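Local coordinates for predicted HD superfamily hydrolase (uncultured Thermotogales bacterium, PDB 2PQ7), which binds two iron(III) ions in an all-helical HD domain and is probably a metal-dependent hydrolase whose substrate is not known, at residues V207-V210 with Q211-A215; S89-L92 with P93-F97; W191-T194 with A195-A199; H33-S36 with H37-V41; A139-I142 with A143-F146. All blocks are in the same frame, centred on the assembly; numbering follows the deposited sequence.

Interaction 1: residues V207-V210 with Q211-A215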
loop_
_atom_site.group_PDB
_atom_site.type_symbol
_atom_site.label_atom_id
_atom_site.label_comp_id
_atom_site.label_asym_id
_atom_site.label_seq_id
_atom_site.Cartn_x
_atom_site.Cartn_y
_atom_site.Cartn_z
ATOM N N VAL A 207 -0.603 -9.129 5.610
ATOM C CA VAL A 207 -1.253 -9.148 6.919
ATOM C C VAL A 207 -0.752 -7.982 7.762
ATOM O O VAL A 207 -1.557 -7.239 8.344
ATOM C CB VAL A 207 -1.069 -10.506 7.640
ATOM C CG1 VAL A 207 -1.492 -10.409 9.098
ATOM C CG2 VAL A 207 -1.834 -11.602 6.894
ATOM N N GLU A 208 0.564 -7.805 7.820
ATOM C CA GLU A 208 1.134 -6.679 8.539
ATOM C C GLU A 208 0.602 -5.338 8.008
ATOM O O GLU A 208 0.301 -4.429 8.796
ATOM C CB GLU A 208 2.647 -6.673 8.465
ATOM C CG GLU A 208 3.278 -5.512 9.275
ATOM C CD GLU A 208 4.775 -5.556 9.326
ATOM O OE1 GLU A 208 5.366 -6.591 8.935
ATOM O OE2 GLU A 208 5.391 -4.559 9.729
ATOM N N PHE A 209 0.492 -5.200 6.692
ATOM C CA PHE A 209 -0.046 -3.983 6.105
ATOM C C PHE A 209 -1.452 -3.712 6.650
ATOM O O PHE A 209 -1.755 -2.575 7.045
ATOM C CB PHE A 209 -0.102 -4.043 4.575
ATOM C CG PHE A 209 -0.491 -2.730 3.947
ATOM C CD1 PHE A 209 -1.815 -2.347 3.889
ATOM C CD2 PHE A 209 0.477 -1.857 3.465
ATOM C CE1 PHE A 209 -2.161 -1.114 3.354
ATOM C CE2 PHE A 209 0.127 -0.652 2.924
ATOM C CZ PHE A 209 -1.179 -0.275 2.878
ATOM N N VAL A 210 -2.301 -4.730 6.650
ATOM C CA VAL A 210 -3.684 -4.596 7.114
ATOM C C VAL A 210 -3.734 -4.257 8.599
ATOM O O VAL A 210 -4.487 -3.389 9.024
ATOM C CB VAL A 210 -4.498 -5.870 6.832
ATOM C CG1 VAL A 210 -5.875 -5.795 7.492
ATOM C CG2 VAL A 210 -4.674 -6.068 5.359
ATOM N N GLN A 211 -2.932 -4.941 9.381
ATOM C CA GLN A 211 -2.893 -4.698 10.800
ATOM C C GLN A 211 -2.501 -3.265 11.074
ATOM O O GLN A 211 -3.134 -2.607 11.916
ATOM C CB GLN A 211 -1.939 -5.671 11.481
ATOM C CG GLN A 211 -2.466 -7.096 11.496
ATOM C CD GLN A 211 -1.453 -8.097 12.021
ATOM O OE1 GLN A 211 -0.247 -7.838 12.017
ATOM N NE2 GLN A 211 -1.937 -9.255 12.464
ATOM N N ARG A 212 -1.463 -2.782 10.386
ATOM C CA ARG A 212 -0.995 -1.424 10.548
ATOM C C ARG A 212 -2.033 -0.416 10.102
ATOM O O ARG A 212 -2.235 0.579 10.775
ATOM C CB ARG A 212 0.317 -1.178 9.785
ATOM C CG ARG A 212 1.526 -1.814 10.408
ATOM C CD ARG A 212 2.782 -1.556 9.577
ATOM N NE ARG A 212 3.912 -2.144 10.258
ATOM C CZ ARG A 212 4.600 -1.545 11.220
ATOM N NH1 ARG A 212 4.277 -0.319 11.633
ATOM N NH2 ARG A 212 5.600 -2.198 11.811
ATOM N N PHE A 213 -2.663 -0.662 8.960
ATOM C CA PHE A 213 -3.717 0.194 8.438
ATOM C C PHE A 213 -4.803 0.369 9.494
ATOM O O PHE A 213 -5.183 1.498 9.827
ATOM C CB PHE A 213 -4.312 -0.407 7.156
ATOM C CG PHE A 213 -5.242 0.505 6.424
ATOM C CD1 PHE A 213 -6.561 0.594 6.803
ATOM C CD2 PHE A 213 -4.811 1.252 5.366
ATOM C CE1 PHE A 213 -7.428 1.431 6.122
ATOM C CE2 PHE A 213 -5.659 2.107 4.690
ATOM C CZ PHE A 213 -6.969 2.187 5.056
ATOM N N LEU A 214 -5.268 -0.741 10.023
ATOM C CA LEU A 214 -6.318 -0.698 11.042
ATOM C C LEU A 214 -5.875 -0.028 12.336
ATOM O O LEU A 214 -6.636 0.750 12.919
ATOM C CB LEU A 214 -6.805 -2.108 11.328
ATOM C CG LEU A 214 -7.550 -2.772 10.166
ATOM C CD1 LEU A 214 -7.802 -4.224 10.481
ATOM C CD2 LEU A 214 -8.850 -2.064 9.850
ATOM N N ALA A 215 -4.664 -0.320 12.791
ATOM C CA ALA A 215 -4.150 0.304 13.996
ATOM C C ALA A 215 -4.017 1.816 13.818
ATOM O O ALA A 215 -4.356 2.585 14.730
ATOM C CB ALA A 215 -2.833 -0.280 14.397
#
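Glu208 and Arg212, one helical turn apart on helix 193-217, lie side by side and point the same way. Arg212 meets the carboxylate with its NE side: NE donates to Glu208 OE2 at 2.9 Å, and NH2 reaches the same Glu208 OE2 at 3.2 Å with a more bent N-H angle of 138°. The oxygen lies nearly in the guanidinium plane, and NE approaches its anti lone pair, on the side away from OE1; carboxylate and guanidinium are turned 38° against each other. Glu208 CG stands anti to the backbone N (chi1 -178°) and the chain runs on extended, which holds the carboxylate out beside the helix, where the Arg212 chain leans back to meet it.

The closely packed flank belongs to the phenylalanines. Buried Phe209 brings CE1 to within 4.1 Å of Phe213 CD2, the rings meeting obliquely, and Phe209 also packs on Ile142 and Phe146 of helix 139-147. Phe209 meets Ala139 of the second subunit as well, and Phe213 meets Val140 of that subunit. The exposed flank is looser: Val210 CG1 lies 3.9 Å from Leu214 CD1, and Val207 CG1 rests 3.6 Å from Gln211 NE2. Beneath both flanks run regular i to i+4 backbone bonds, such as Gln211 N to Val207 O at 2.9 Å.

Arg212 NH1 makes a further salt bridge to Asp201 of the second subunit. The guanidinium is therefore shared by two carboxylates, one in its own helix and one in the partner, so that the intrahelical pair probably helps to orient an arginine that joins the two chains.

Interaction 2: residues S89-L92 with P93-F97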
loop_
_atom_site.group_PDB
_atom_site.type_symbol
_atom_site.label_atom_id
_atom_site.label_comp_id
_atom_site.label_asym_id
_atom_site.label_seq_id
_atom_site.Cartn_x
_atom_site.Cartn_y
_atom_site.Cartn_z
ATOM N N SER A 89 2.411 -22.976 -29.905
ATOM C CA SER A 89 2.733 -24.101 -30.806
ATOM C C SER A 89 3.030 -23.703 -32.235
ATOM O O SER A 89 3.653 -24.458 -32.971
ATOM C CB SER A 89 1.580 -25.108 -30.825
ATOM O OG SER A 89 1.450 -25.707 -29.576
ATOM N N GLY A 90 2.501 -22.575 -32.659
ATOM C CA GLY A 90 2.815 -22.069 -33.961
ATOM C C GLY A 90 4.073 -21.228 -33.995
ATOM O O GLY A 90 4.893 -21.374 -34.867
ATOM N N LEU A 91 4.233 -20.369 -33.000
ATOM C CA LEU A 91 5.353 -19.420 -32.976
ATOM C C LEU A 91 6.688 -20.107 -32.698
ATOM O O LEU A 91 7.663 -19.889 -33.399
ATOM C CB LEU A 91 5.136 -18.361 -31.893
ATOM C CG LEU A 91 6.350 -17.442 -31.619
ATOM C CD1 LEU A 91 6.490 -16.514 -32.818
ATOM C CD2 LEU A 91 6.141 -16.652 -30.376
ATOM N N LEU A 92 6.767 -20.891 -31.646
ATOM C CA LEU A 92 7.999 -21.421 -31.142
ATOM C C LEU A 92 8.829 -22.296 -32.100
ATOM O O LEU A 92 10.069 -22.183 -32.128
ATOM C CB LEU A 92 7.831 -22.075 -29.773
ATOM C CG LEU A 92 7.439 -21.074 -28.659
ATOM C CD1 LEU A 92 7.196 -21.819 -27.346
ATOM C CD2 LEU A 92 8.491 -19.898 -28.500
ATOM N N PRO A 93 8.188 -23.160 -32.902
ATOM C CA PRO A 93 9.000 -23.921 -33.895
ATOM C C PRO A 93 9.753 -23.031 -34.891
ATOM O O PRO A 93 10.831 -23.414 -35.337
ATOM C CB PRO A 93 7.958 -24.781 -34.617
ATOM C CG PRO A 93 6.857 -24.954 -33.576
ATOM C CD PRO A 93 6.778 -23.619 -32.892
ATOM N N THR A 94 9.182 -21.872 -35.203
ATOM C CA THR A 94 9.837 -20.924 -36.127
ATOM C C THR A 94 11.073 -20.276 -35.549
ATOM O O THR A 94 11.838 -19.629 -36.277
ATOM C CB THR A 94 8.888 -19.783 -36.619
ATOM O OG1 THR A 94 8.721 -18.808 -35.591
ATOM C CG2 THR A 94 7.533 -20.312 -37.101
HETATM N N MSE A 95 11.272 -20.403 -34.243
HETATM C CA MSE A 95 12.417 -19.878 -33.522
HETATM C C MSE A 95 13.428 -20.979 -33.166
HETATM O O MSE A 95 14.326 -20.779 -32.349
HETATM C CB MSE A 95 11.908 -19.126 -32.271
HETATM C CG MSE A 95 11.088 -17.857 -32.578
HETATM SE SE MSE A 95 10.415 -17.065 -31.020
HETATM C CE MSE A 95 10.174 -15.311 -31.784
ATOM N N GLY A 96 13.261 -22.150 -33.771
ATOM C CA GLY A 96 14.150 -23.260 -33.581
ATOM C C GLY A 96 13.952 -24.130 -32.343
ATOM O O GLY A 96 14.749 -25.007 -32.075
ATOM N N PHE A 97 12.892 -23.899 -31.562
ATOM C CA PHE A 97 12.680 -24.764 -30.398
ATOM C C PHE A 97 12.156 -26.132 -30.852
ATOM O O PHE A 97 11.342 -26.185 -31.784
ATOM C CB PHE A 97 11.685 -24.071 -29.437
ATOM C CG PHE A 97 12.270 -22.813 -28.782
ATOM C CD1 PHE A 97 13.166 -22.930 -27.727
ATOM C CD2 PHE A 97 11.933 -21.563 -29.240
ATOM C CE1 PHE A 97 13.703 -21.806 -27.132
ATOM C CE2 PHE A 97 12.473 -20.406 -28.643
ATOM C CZ PHE A 97 13.338 -20.553 -27.602
#
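Leu91 O receives two donors from Thr94. The hydroxyl OG1 gives it a short bond of 2.7 Å, lying in the carbonyl plane, while the backbone Thr94 N adds a weak one at 3.1 Å. Thr94 OG1 sits between its own N and carbonyl carbon (chi1 77°), a torsion that folds the hydroxyl back onto the preceding turn. Leu92 O is met by two amides: Met95 N at 3.0 Å, coming from well above the carbonyl plane, and Phe97 N through a long, weak bond. The edge of the Phe97 ring also faces this oxygen, with CD2 3.5 Å from Leu92 O.

The side chains close over the turn in two apolar pairs. Leu91 CD1 meets the terminal CE of Met95, a selenomethionine, at 4.0 Å, the two chains crossing at a slant. Leu92 CD2 touches Phe97 CD2 at 3.9 Å. Leu91 and Met95 face Ile20 of helix 14-25, whereas Leu92 and Phe97 pack on Ile61 of helix 56-65 and Val102 of helix 99-111.

Pro93, which has no amide hydrogen to give, sets its CD 3.2 Å from Ser89 O where a helical N-H would otherwise stand. Gly96 N bonds to Pro93 O at 3.2 Å inside the weak Phe97 N to Leu92 O bond, and Gly96 has a positive phi: this is a Schellman motif, through which the chain leaves helix 80-91 and turns toward helix 99-111 of the HD domain.

Interaction 3: residues W191-T194 with A195-A199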
loop_
_atom_site.group_PDB
_atom_site.type_symbol
_atom_site.label_atom_id
_atom_site.label_comp_id
_atom_site.label_asym_id
_atom_site.label_seq_id
_atom_site.Cartn_x
_atom_site.Cartn_y
_atom_site.Cartn_z
ATOM N N TRP A 191 2.395 -25.162 -5.831
ATOM C CA TRP A 191 3.016 -26.413 -6.206
ATOM C C TRP A 191 4.424 -26.568 -5.708
ATOM O O TRP A 191 4.831 -27.666 -5.277
ATOM C CB TRP A 191 3.079 -26.558 -7.736
ATOM C CG TRP A 191 1.790 -26.648 -8.393
ATOM C CD1 TRP A 191 1.136 -25.669 -9.092
ATOM C CD2 TRP A 191 0.966 -27.791 -8.430
ATOM N NE1 TRP A 191 -0.064 -26.144 -9.557
ATOM C CE2 TRP A 191 -0.190 -27.452 -9.158
ATOM C CE3 TRP A 191 1.090 -29.083 -7.920
ATOM C CZ2 TRP A 191 -1.205 -28.365 -9.399
ATOM C CZ3 TRP A 191 0.079 -29.983 -8.149
ATOM C CH2 TRP A 191 -1.053 -29.625 -8.891
ATOM N N THR A 192 5.229 -25.526 -5.885
ATOM C CA THR A 192 6.627 -25.590 -5.557
ATOM C C THR A 192 6.956 -25.053 -4.173
ATOM O O THR A 192 6.321 -24.135 -3.675
ATOM C CB THR A 192 7.507 -24.831 -6.571
ATOM O OG1 THR A 192 7.208 -23.427 -6.547
ATOM C CG2 THR A 192 7.297 -25.346 -7.965
ATOM N N GLU A 193 7.982 -25.594 -3.534
ATOM C CA GLU A 193 8.395 -25.078 -2.247
ATOM C C GLU A 193 8.854 -23.622 -2.322
ATOM O O GLU A 193 8.604 -22.834 -1.409
ATOM C CB GLU A 193 9.519 -25.978 -1.686
ATOM C CG GLU A 193 10.041 -25.537 -0.327
ATOM C CD GLU A 193 8.967 -25.583 0.768
ATOM O OE1 GLU A 193 7.887 -26.223 0.607
ATOM O OE2 GLU A 193 9.219 -24.954 1.821
ATOM N N THR A 194 9.550 -23.256 -3.375
ATOM C CA THR A 194 9.991 -21.890 -3.537
ATOM C C THR A 194 8.778 -20.954 -3.622
ATOM O O THR A 194 8.777 -19.905 -2.944
ATOM C CB THR A 194 10.891 -21.720 -4.773
ATOM O OG1 THR A 194 12.015 -22.610 -4.674
ATOM C CG2 THR A 194 11.334 -20.291 -4.993
ATOM N N ALA A 195 7.750 -21.298 -4.400
ATOM C CA ALA A 195 6.580 -20.446 -4.468
ATOM C C ALA A 195 5.882 -20.400 -3.127
ATOM O O ALA A 195 5.391 -19.341 -2.753
ATOM C CB ALA A 195 5.603 -20.898 -5.551
ATOM N N ARG A 196 5.807 -21.525 -2.411
ATOM C CA ARG A 196 5.165 -21.549 -1.088
ATOM C C ARG A 196 5.844 -20.605 -0.128
ATOM O O ARG A 196 5.161 -19.857 0.595
ATOM C CB ARG A 196 5.166 -22.948 -0.488
ATOM C CG ARG A 196 4.252 -23.906 -1.149
ATOM C CD ARG A 196 4.044 -25.090 -0.221
ATOM N NE ARG A 196 3.461 -26.217 -0.908
ATOM C CZ ARG A 196 4.153 -27.179 -1.515
ATOM N NH1 ARG A 196 5.489 -27.177 -1.540
ATOM N NH2 ARG A 196 3.491 -28.167 -2.105
ATOM N N LYS A 197 7.167 -20.570 -0.143
ATOM C CA LYS A 197 7.922 -19.661 0.711
ATOM C C LYS A 197 7.687 -18.211 0.306
ATOM O O LYS A 197 7.551 -17.347 1.155
ATOM C CB LYS A 197 9.402 -19.976 0.701
ATOM C CG LYS A 197 9.718 -21.293 1.426
ATOM C CD LYS A 197 11.185 -21.412 1.801
ATOM C CE LYS A 197 12.116 -21.494 0.602
ATOM N NZ LYS A 197 11.965 -22.770 -0.157
HETATM N N MSE A 198 7.670 -17.940 -0.996
HETATM C CA MSE A 198 7.404 -16.592 -1.493
HETATM C C MSE A 198 5.995 -16.147 -1.137
HETATM O O MSE A 198 5.786 -14.967 -0.810
HETATM C CB MSE A 198 7.618 -16.533 -3.010
HETATM C CG MSE A 198 9.081 -16.657 -3.410
HETATM SE SE MSE A 198 9.344 -16.970 -5.330
HETATM C CE MSE A 198 9.227 -15.205 -6.099
ATOM N N ALA A 199 5.032 -17.066 -1.216
ATOM C CA ALA A 199 3.651 -16.795 -0.888
ATOM C C ALA A 199 3.525 -16.500 0.611
ATOM O O ALA A 199 2.842 -15.550 1.001
ATOM C CB ALA A 199 2.773 -17.951 -1.253
HETATM O O HOH W 1 13.421 -22.334 -2.363
#
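This is an N-terminal helix cap, with the first turn that follows it, at the start of the long helix 193-217. Thr192 is the N-cap residue: its OG1 accepts from Ala195 N at 3.1 Å, with an N-H angle of 154°. OG1 is placed between the Thr192 N and carbonyl carbon (chi1 64°), where it can face the amide of the first turn; it also lies 3.2 Å from Ala195 CB. Thr192 O then takes Arg196 N at 2.9 Å and opens the regular helical bonding.

Glu193 and Arg196 cross at about a right angle and make a weak, long salt bridge, Glu193 OE1 to Arg196 NH1 at 3.4 Å, with the charged planes 40° apart. The bend at Glu193 chi2 turns the carboxylate forward along the helix, toward Arg196 and Lys197, where OE2 is also 4.0 Å from Lys197 NZ, too far for a salt bridge. The guanidinium of Arg196 has Trp191 C over one face. Lys197 curls round so that NZ donates at 2.7 Å to a water, which in turn donates to Thr194 OG1. On the same flank Thr194 CG2 rests 3.9 Å from Met198 SE, a selenomethionine.

Asp130 of helix 123-133 holds the amides of Trp191 and Thr192, and Gln129 takes Trp191 NE1. Helix 35-52 supplies Glu52 to Thr194 OG1 and Ile48 to the Thr192 side chain, so that the cap packs against both helices.

Interaction 4: residues H33-S36 with H37-V41. With FE (Fe (III) ion), chain C; PO4 (phosphate ion), chain E.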
loop_
_atom_site.group_PDB
_atom_site.type_symbol
_atom_site.label_atom_id
_atom_site.label_comp_id
_atom_site.label_asym_id
_atom_site.label_seq_id
_atom_site.Cartn_x
_atom_site.Cartn_y
_atom_site.Cartn_z
ATOM N N HIS A 33 -5.183 -7.062 -15.964
ATOM C CA HIS A 33 -4.635 -8.014 -16.912
ATOM C C HIS A 33 -3.646 -7.420 -17.888
ATOM O O HIS A 33 -3.408 -8.025 -18.927
ATOM C CB HIS A 33 -5.780 -8.589 -17.748
ATOM C CG HIS A 33 -6.867 -9.202 -16.945
ATOM N ND1 HIS A 33 -6.731 -10.428 -16.334
ATOM C CD2 HIS A 33 -8.118 -8.773 -16.657
ATOM C CE1 HIS A 33 -7.849 -10.726 -15.696
ATOM N NE2 HIS A 33 -8.705 -9.734 -15.872
ATOM N N ASP A 34 -3.077 -6.261 -17.581
ATOM C CA ASP A 34 -2.200 -5.597 -18.527
ATOM C C ASP A 34 -0.830 -6.254 -18.614
ATOM O O ASP A 34 -0.516 -7.193 -17.883
ATOM C CB ASP A 34 -2.115 -4.093 -18.222
ATOM C CG ASP A 34 -1.432 -3.787 -16.899
ATOM O OD1 ASP A 34 -0.712 -4.637 -16.343
ATOM O OD2 ASP A 34 -1.649 -2.671 -16.404
ATOM N N ILE A 35 0.000 -5.733 -19.497
ATOM C CA ILE A 35 1.296 -6.300 -19.723
ATOM C C ILE A 35 2.208 -6.372 -18.503
ATOM O O ILE A 35 3.046 -7.282 -18.384
ATOM C CB ILE A 35 2.025 -5.599 -20.874
ATOM C CG1 ILE A 35 3.169 -6.468 -21.357
ATOM C CG2 ILE A 35 2.453 -4.204 -20.479
ATOM C CD1 ILE A 35 3.825 -5.985 -22.566
ATOM N N SER A 36 2.034 -5.456 -17.561
ATOM C CA SER A 36 2.941 -5.472 -16.412
ATOM C C SER A 36 2.743 -6.754 -15.599
ATOM O O SER A 36 3.701 -7.234 -15.012
ATOM C CB SER A 36 2.773 -4.207 -15.562
ATOM O OG SER A 36 1.534 -4.172 -14.940
ATOM N N HIS A 37 1.520 -7.282 -15.560
ATOM C CA HIS A 37 1.280 -8.589 -14.954
ATOM C C HIS A 37 2.219 -9.671 -15.569
ATOM O O HIS A 37 2.908 -10.420 -14.864
ATOM C CB HIS A 37 -0.176 -8.993 -15.047
ATOM C CG HIS A 37 -0.414 -10.447 -14.834
ATOM N ND1 HIS A 37 -0.375 -11.047 -13.588
ATOM C CD2 HIS A 37 -0.613 -11.445 -15.731
ATOM C CE1 HIS A 37 -0.632 -12.338 -13.726
ATOM N NE2 HIS A 37 -0.779 -12.604 -15.017
ATOM N N THR A 38 2.261 -9.738 -16.889
ATOM C CA THR A 38 3.122 -10.716 -17.571
ATOM C C THR A 38 4.577 -10.575 -17.173
ATOM O O THR A 38 5.271 -11.542 -16.896
ATOM C CB THR A 38 2.943 -10.608 -19.105
ATOM O OG1 THR A 38 1.650 -11.158 -19.425
ATOM C CG2 THR A 38 3.928 -11.394 -19.777
ATOM N N PHE A 39 5.050 -9.334 -17.080
ATOM C CA PHE A 39 6.431 -9.167 -16.680
ATOM C C PHE A 39 6.658 -9.588 -15.236
ATOM O O PHE A 39 7.658 -10.219 -14.940
ATOM C CB PHE A 39 6.868 -7.725 -16.876
ATOM C CG PHE A 39 6.807 -7.269 -18.298
ATOM C CD1 PHE A 39 7.187 -8.113 -19.328
ATOM C CD2 PHE A 39 6.396 -5.986 -18.604
ATOM C CE1 PHE A 39 7.135 -7.699 -20.647
ATOM C CE2 PHE A 39 6.366 -5.550 -19.920
ATOM C CZ PHE A 39 6.741 -6.416 -20.947
ATOM N N ARG A 40 5.704 -9.315 -14.350
ATOM C CA ARG A 40 5.864 -9.748 -12.952
ATOM C C ARG A 40 5.829 -11.277 -12.842
ATOM O O ARG A 40 6.533 -11.881 -12.033
ATOM C CB ARG A 40 4.808 -9.082 -12.071
ATOM C CG ARG A 40 5.021 -7.559 -11.985
ATOM C CD ARG A 40 4.191 -6.943 -10.918
ATOM N NE ARG A 40 2.773 -7.212 -11.087
ATOM C CZ ARG A 40 1.909 -6.479 -11.806
ATOM N NH1 ARG A 40 2.256 -5.373 -12.424
ATOM N NH2 ARG A 40 0.677 -6.888 -11.911
ATOM N N VAL A 41 4.963 -11.904 -13.643
ATOM C CA VAL A 41 4.884 -13.387 -13.669
ATOM C C VAL A 41 6.209 -13.970 -14.171
ATOM O O VAL A 41 6.730 -14.957 -13.641
ATOM C CB VAL A 41 3.663 -13.872 -14.477
ATOM C CG1 VAL A 41 3.669 -15.441 -14.595
ATOM C CG2 VAL A 41 2.402 -13.450 -13.776
HETATM FE FE FE C . -1.632 -14.408 -15.837
HETATM P P PO4 E . -4.794 -13.361 -15.949
HETATM O O1 PO4 E . -6.005 -13.369 -15.051
HETATM O O2 PO4 E . -4.698 -11.952 -16.561
HETATM O O3 PO4 E . -5.047 -14.375 -17.067
HETATM O O4 PO4 E . -3.545 -13.529 -15.088
HETATM O O HOH W 2 -0.392 -9.721 -18.705
HETATM O O HOH W 3 -1.472 -5.835 -13.739
HETATM O O HOH W 4 -2.899 -16.027 -16.113
#
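Ile35 and Phe39 cross at a slant on one flank of helix 35-52, where the delta methyl of Ile35, CD1, meets Phe39 CZ at 3.4 Å. The Phe39 ring also lays one face over Ile35 O. On another flank Arg40 folds back, bent at chi3, so that its guanidinium lies across Ser36 O and His37 CA. From there NH1 donates to Ser36 OG at 2.9 Å, with the oxygen 26° out of the guanidinium plane.

Ser36 OG in turn donates a hydrogen bond to Asp34 OD1 at 2.7 Å, on the syn side of the carboxylate. Asp34 is the N-cap, and its OD1 also takes a weak bond from Ser36 N; a water links OD1 to Arg40 NH2. Arg40 NE is paired with Asp135, so the arginine connects the cap to the segment following helix 123-133.

Asp135 also takes His37 ND1, while His37 NE2 points at the metal and binds iron at 2.2 Å, its CG anti to the backbone N (chi1 162°). His33 reaches the iron-bound phosphate instead, ND1 to O2 at 2.6 Å in an almost straight bond (174°), with the phosphorus in the plane of the His33 ring at its edge; this phosphate probably comes from the crystallisation liquor.

His66, Asp67 and Asp132 complete the protein ligands of this iron, the H...HD...D metal site that defines HD-domain proteins.

Interaction 5: residues A139-I142 with A143-F146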
loop_
_atom_site.group_PDB
_atom_site.type_symbol
_atom_site.label_atom_id
_atom_site.label_comp_id
_atom_site.label_asym_id
_atom_site.label_seq_id
_atom_site.Cartn_x
_atom_site.Cartn_y
_atom_site.Cartn_z
ATOM N N ALA A 139 3.229 -6.373 -2.276
ATOM C CA ALA A 139 3.200 -4.913 -2.267
ATOM C C ALA A 139 2.535 -4.331 -3.507
ATOM O O ALA A 139 1.721 -3.410 -3.420
ATOM C CB ALA A 139 4.586 -4.375 -2.130
ATOM N N VAL A 140 2.837 -4.866 -4.689
ATOM C CA VAL A 140 2.226 -4.343 -5.911
ATOM C C VAL A 140 0.737 -4.613 -5.909
ATOM O O VAL A 140 -0.050 -3.743 -6.295
ATOM C CB VAL A 140 2.907 -4.890 -7.204
ATOM C CG1 VAL A 140 2.184 -4.387 -8.440
ATOM C CG2 VAL A 140 4.371 -4.478 -7.258
ATOM N N ALA A 141 0.328 -5.804 -5.465
ATOM C CA ALA A 141 -1.094 -6.131 -5.336
ATOM C C ALA A 141 -1.835 -5.135 -4.394
ATOM O O ALA A 141 -2.935 -4.702 -4.699
ATOM C CB ALA A 141 -1.257 -7.561 -4.840
ATOM N N ILE A 142 -1.220 -4.824 -3.258
ATOM C CA ILE A 142 -1.766 -3.822 -2.337
ATOM C C ILE A 142 -1.923 -2.490 -3.062
ATOM O O ILE A 142 -2.968 -1.855 -2.979
ATOM C CB ILE A 142 -0.888 -3.642 -1.080
ATOM C CG1 ILE A 142 -0.933 -4.879 -0.184
ATOM C CG2 ILE A 142 -1.325 -2.404 -0.287
ATOM C CD1 ILE A 142 0.234 -4.954 0.816
ATOM N N ALA A 143 -0.872 -2.032 -3.727
ATOM C CA ALA A 143 -0.944 -0.789 -4.461
ATOM C C ALA A 143 -2.092 -0.829 -5.491
ATOM O O ALA A 143 -2.816 0.169 -5.649
ATOM C CB ALA A 143 0.367 -0.455 -5.115
ATOM N N ARG A 144 -2.286 -1.970 -6.175
ATOM C CA ARG A 144 -3.362 -2.048 -7.169
ATOM C C ARG A 144 -4.714 -1.891 -6.562
ATOM O O ARG A 144 -5.591 -1.273 -7.157
ATOM C CB ARG A 144 -3.381 -3.393 -7.925
ATOM C CG ARG A 144 -2.575 -3.433 -9.177
ATOM C CD ARG A 144 -3.083 -4.596 -10.109
ATOM N NE ARG A 144 -3.124 -5.881 -9.405
ATOM C CZ ARG A 144 -2.041 -6.570 -9.067
ATOM N NH1 ARG A 144 -0.829 -6.095 -9.354
ATOM N NH2 ARG A 144 -2.167 -7.725 -8.409
ATOM N N VAL A 145 -4.918 -2.485 -5.403
ATOM C CA VAL A 145 -6.218 -2.384 -4.758
ATOM C C VAL A 145 -6.546 -0.916 -4.510
ATOM O O VAL A 145 -7.642 -0.461 -4.820
ATOM C CB VAL A 145 -6.278 -3.177 -3.439
ATOM C CG1 VAL A 145 -7.561 -2.848 -2.660
ATOM C CG2 VAL A 145 -6.193 -4.664 -3.716
ATOM N N PHE A 146 -5.588 -0.169 -3.989
ATOM C CA PHE A 146 -5.810 1.241 -3.707
ATOM C C PHE A 146 -5.914 2.127 -4.948
ATOM O O PHE A 146 -6.685 3.101 -4.954
ATOM C CB PHE A 146 -4.794 1.736 -2.664
ATOM C CG PHE A 146 -5.042 1.153 -1.309
ATOM C CD1 PHE A 146 -6.164 1.517 -0.585
ATOM C CD2 PHE A 146 -4.184 0.238 -0.745
ATOM C CE1 PHE A 146 -6.424 0.980 0.669
ATOM C CE2 PHE A 146 -4.446 -0.288 0.507
ATOM C CZ PHE A 146 -5.564 0.082 1.208
#
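Ile142 and Phe146 lie side by side on helix 139-147, a short alpha-helix at the subunit interface. Ile142 CG2 is 3.9 Å from Phe146 CE2, in the plane of the ring at its edge, and Phe146 CD2 comes within 3.3 Å of Ile142 O. On another flank Arg144 turns back over the preceding turn, bent at chi3 (-53°): one face of its guanidinium lies over Ala141 CA, NH2 is 3.7 Å from Ala141 CB, and NH1 is 3.6 Å from Val140 CG1. Backbone bonds of the i to i+4 kind underlie both pairs, with Arg144 N to Val140 O at 2.9 Å and a longer Phe146 N to Ile142 O at 3.3 Å.

Further out, Phe205 and Val206 of helix 193-217 pack on Ile142. Ala143 packs on Phe146 of the second subunit, and Phe146 on Ala143 of that subunit. Glu216 of the second subunit accepts from both amides at the helix start, OE2 from Ala139 N and OE1 from Val140 N. Arg144 is fixed from within its own chain: its NH2 donates to the backbone O of Asp135.

Overall arrangement
Interaction 4 holds the iron ligand His37. Interaction 5 touches it where Arg40 NH2 lies 3.1 Å from Arg144 NH1, two like charges near Asp135, and the Arg144 side chain is about 10 Å from a bound iron. Interactions 5 and 1 meet in turn through Phe209 CE1 and Phe146 CE2, 3.7 Å apart; with interaction 4 they all touch the second subunit. Interaction 3 begins the helix that interaction 1 continues, their centres 24 Å apart, and its Trp191 side chain is about 13 Å from an iron. Interaction 2 stands apart, its centre 47 Å from that of interaction 1, with its Leu92 side chain about 11 Å from that of the iron ligand His66.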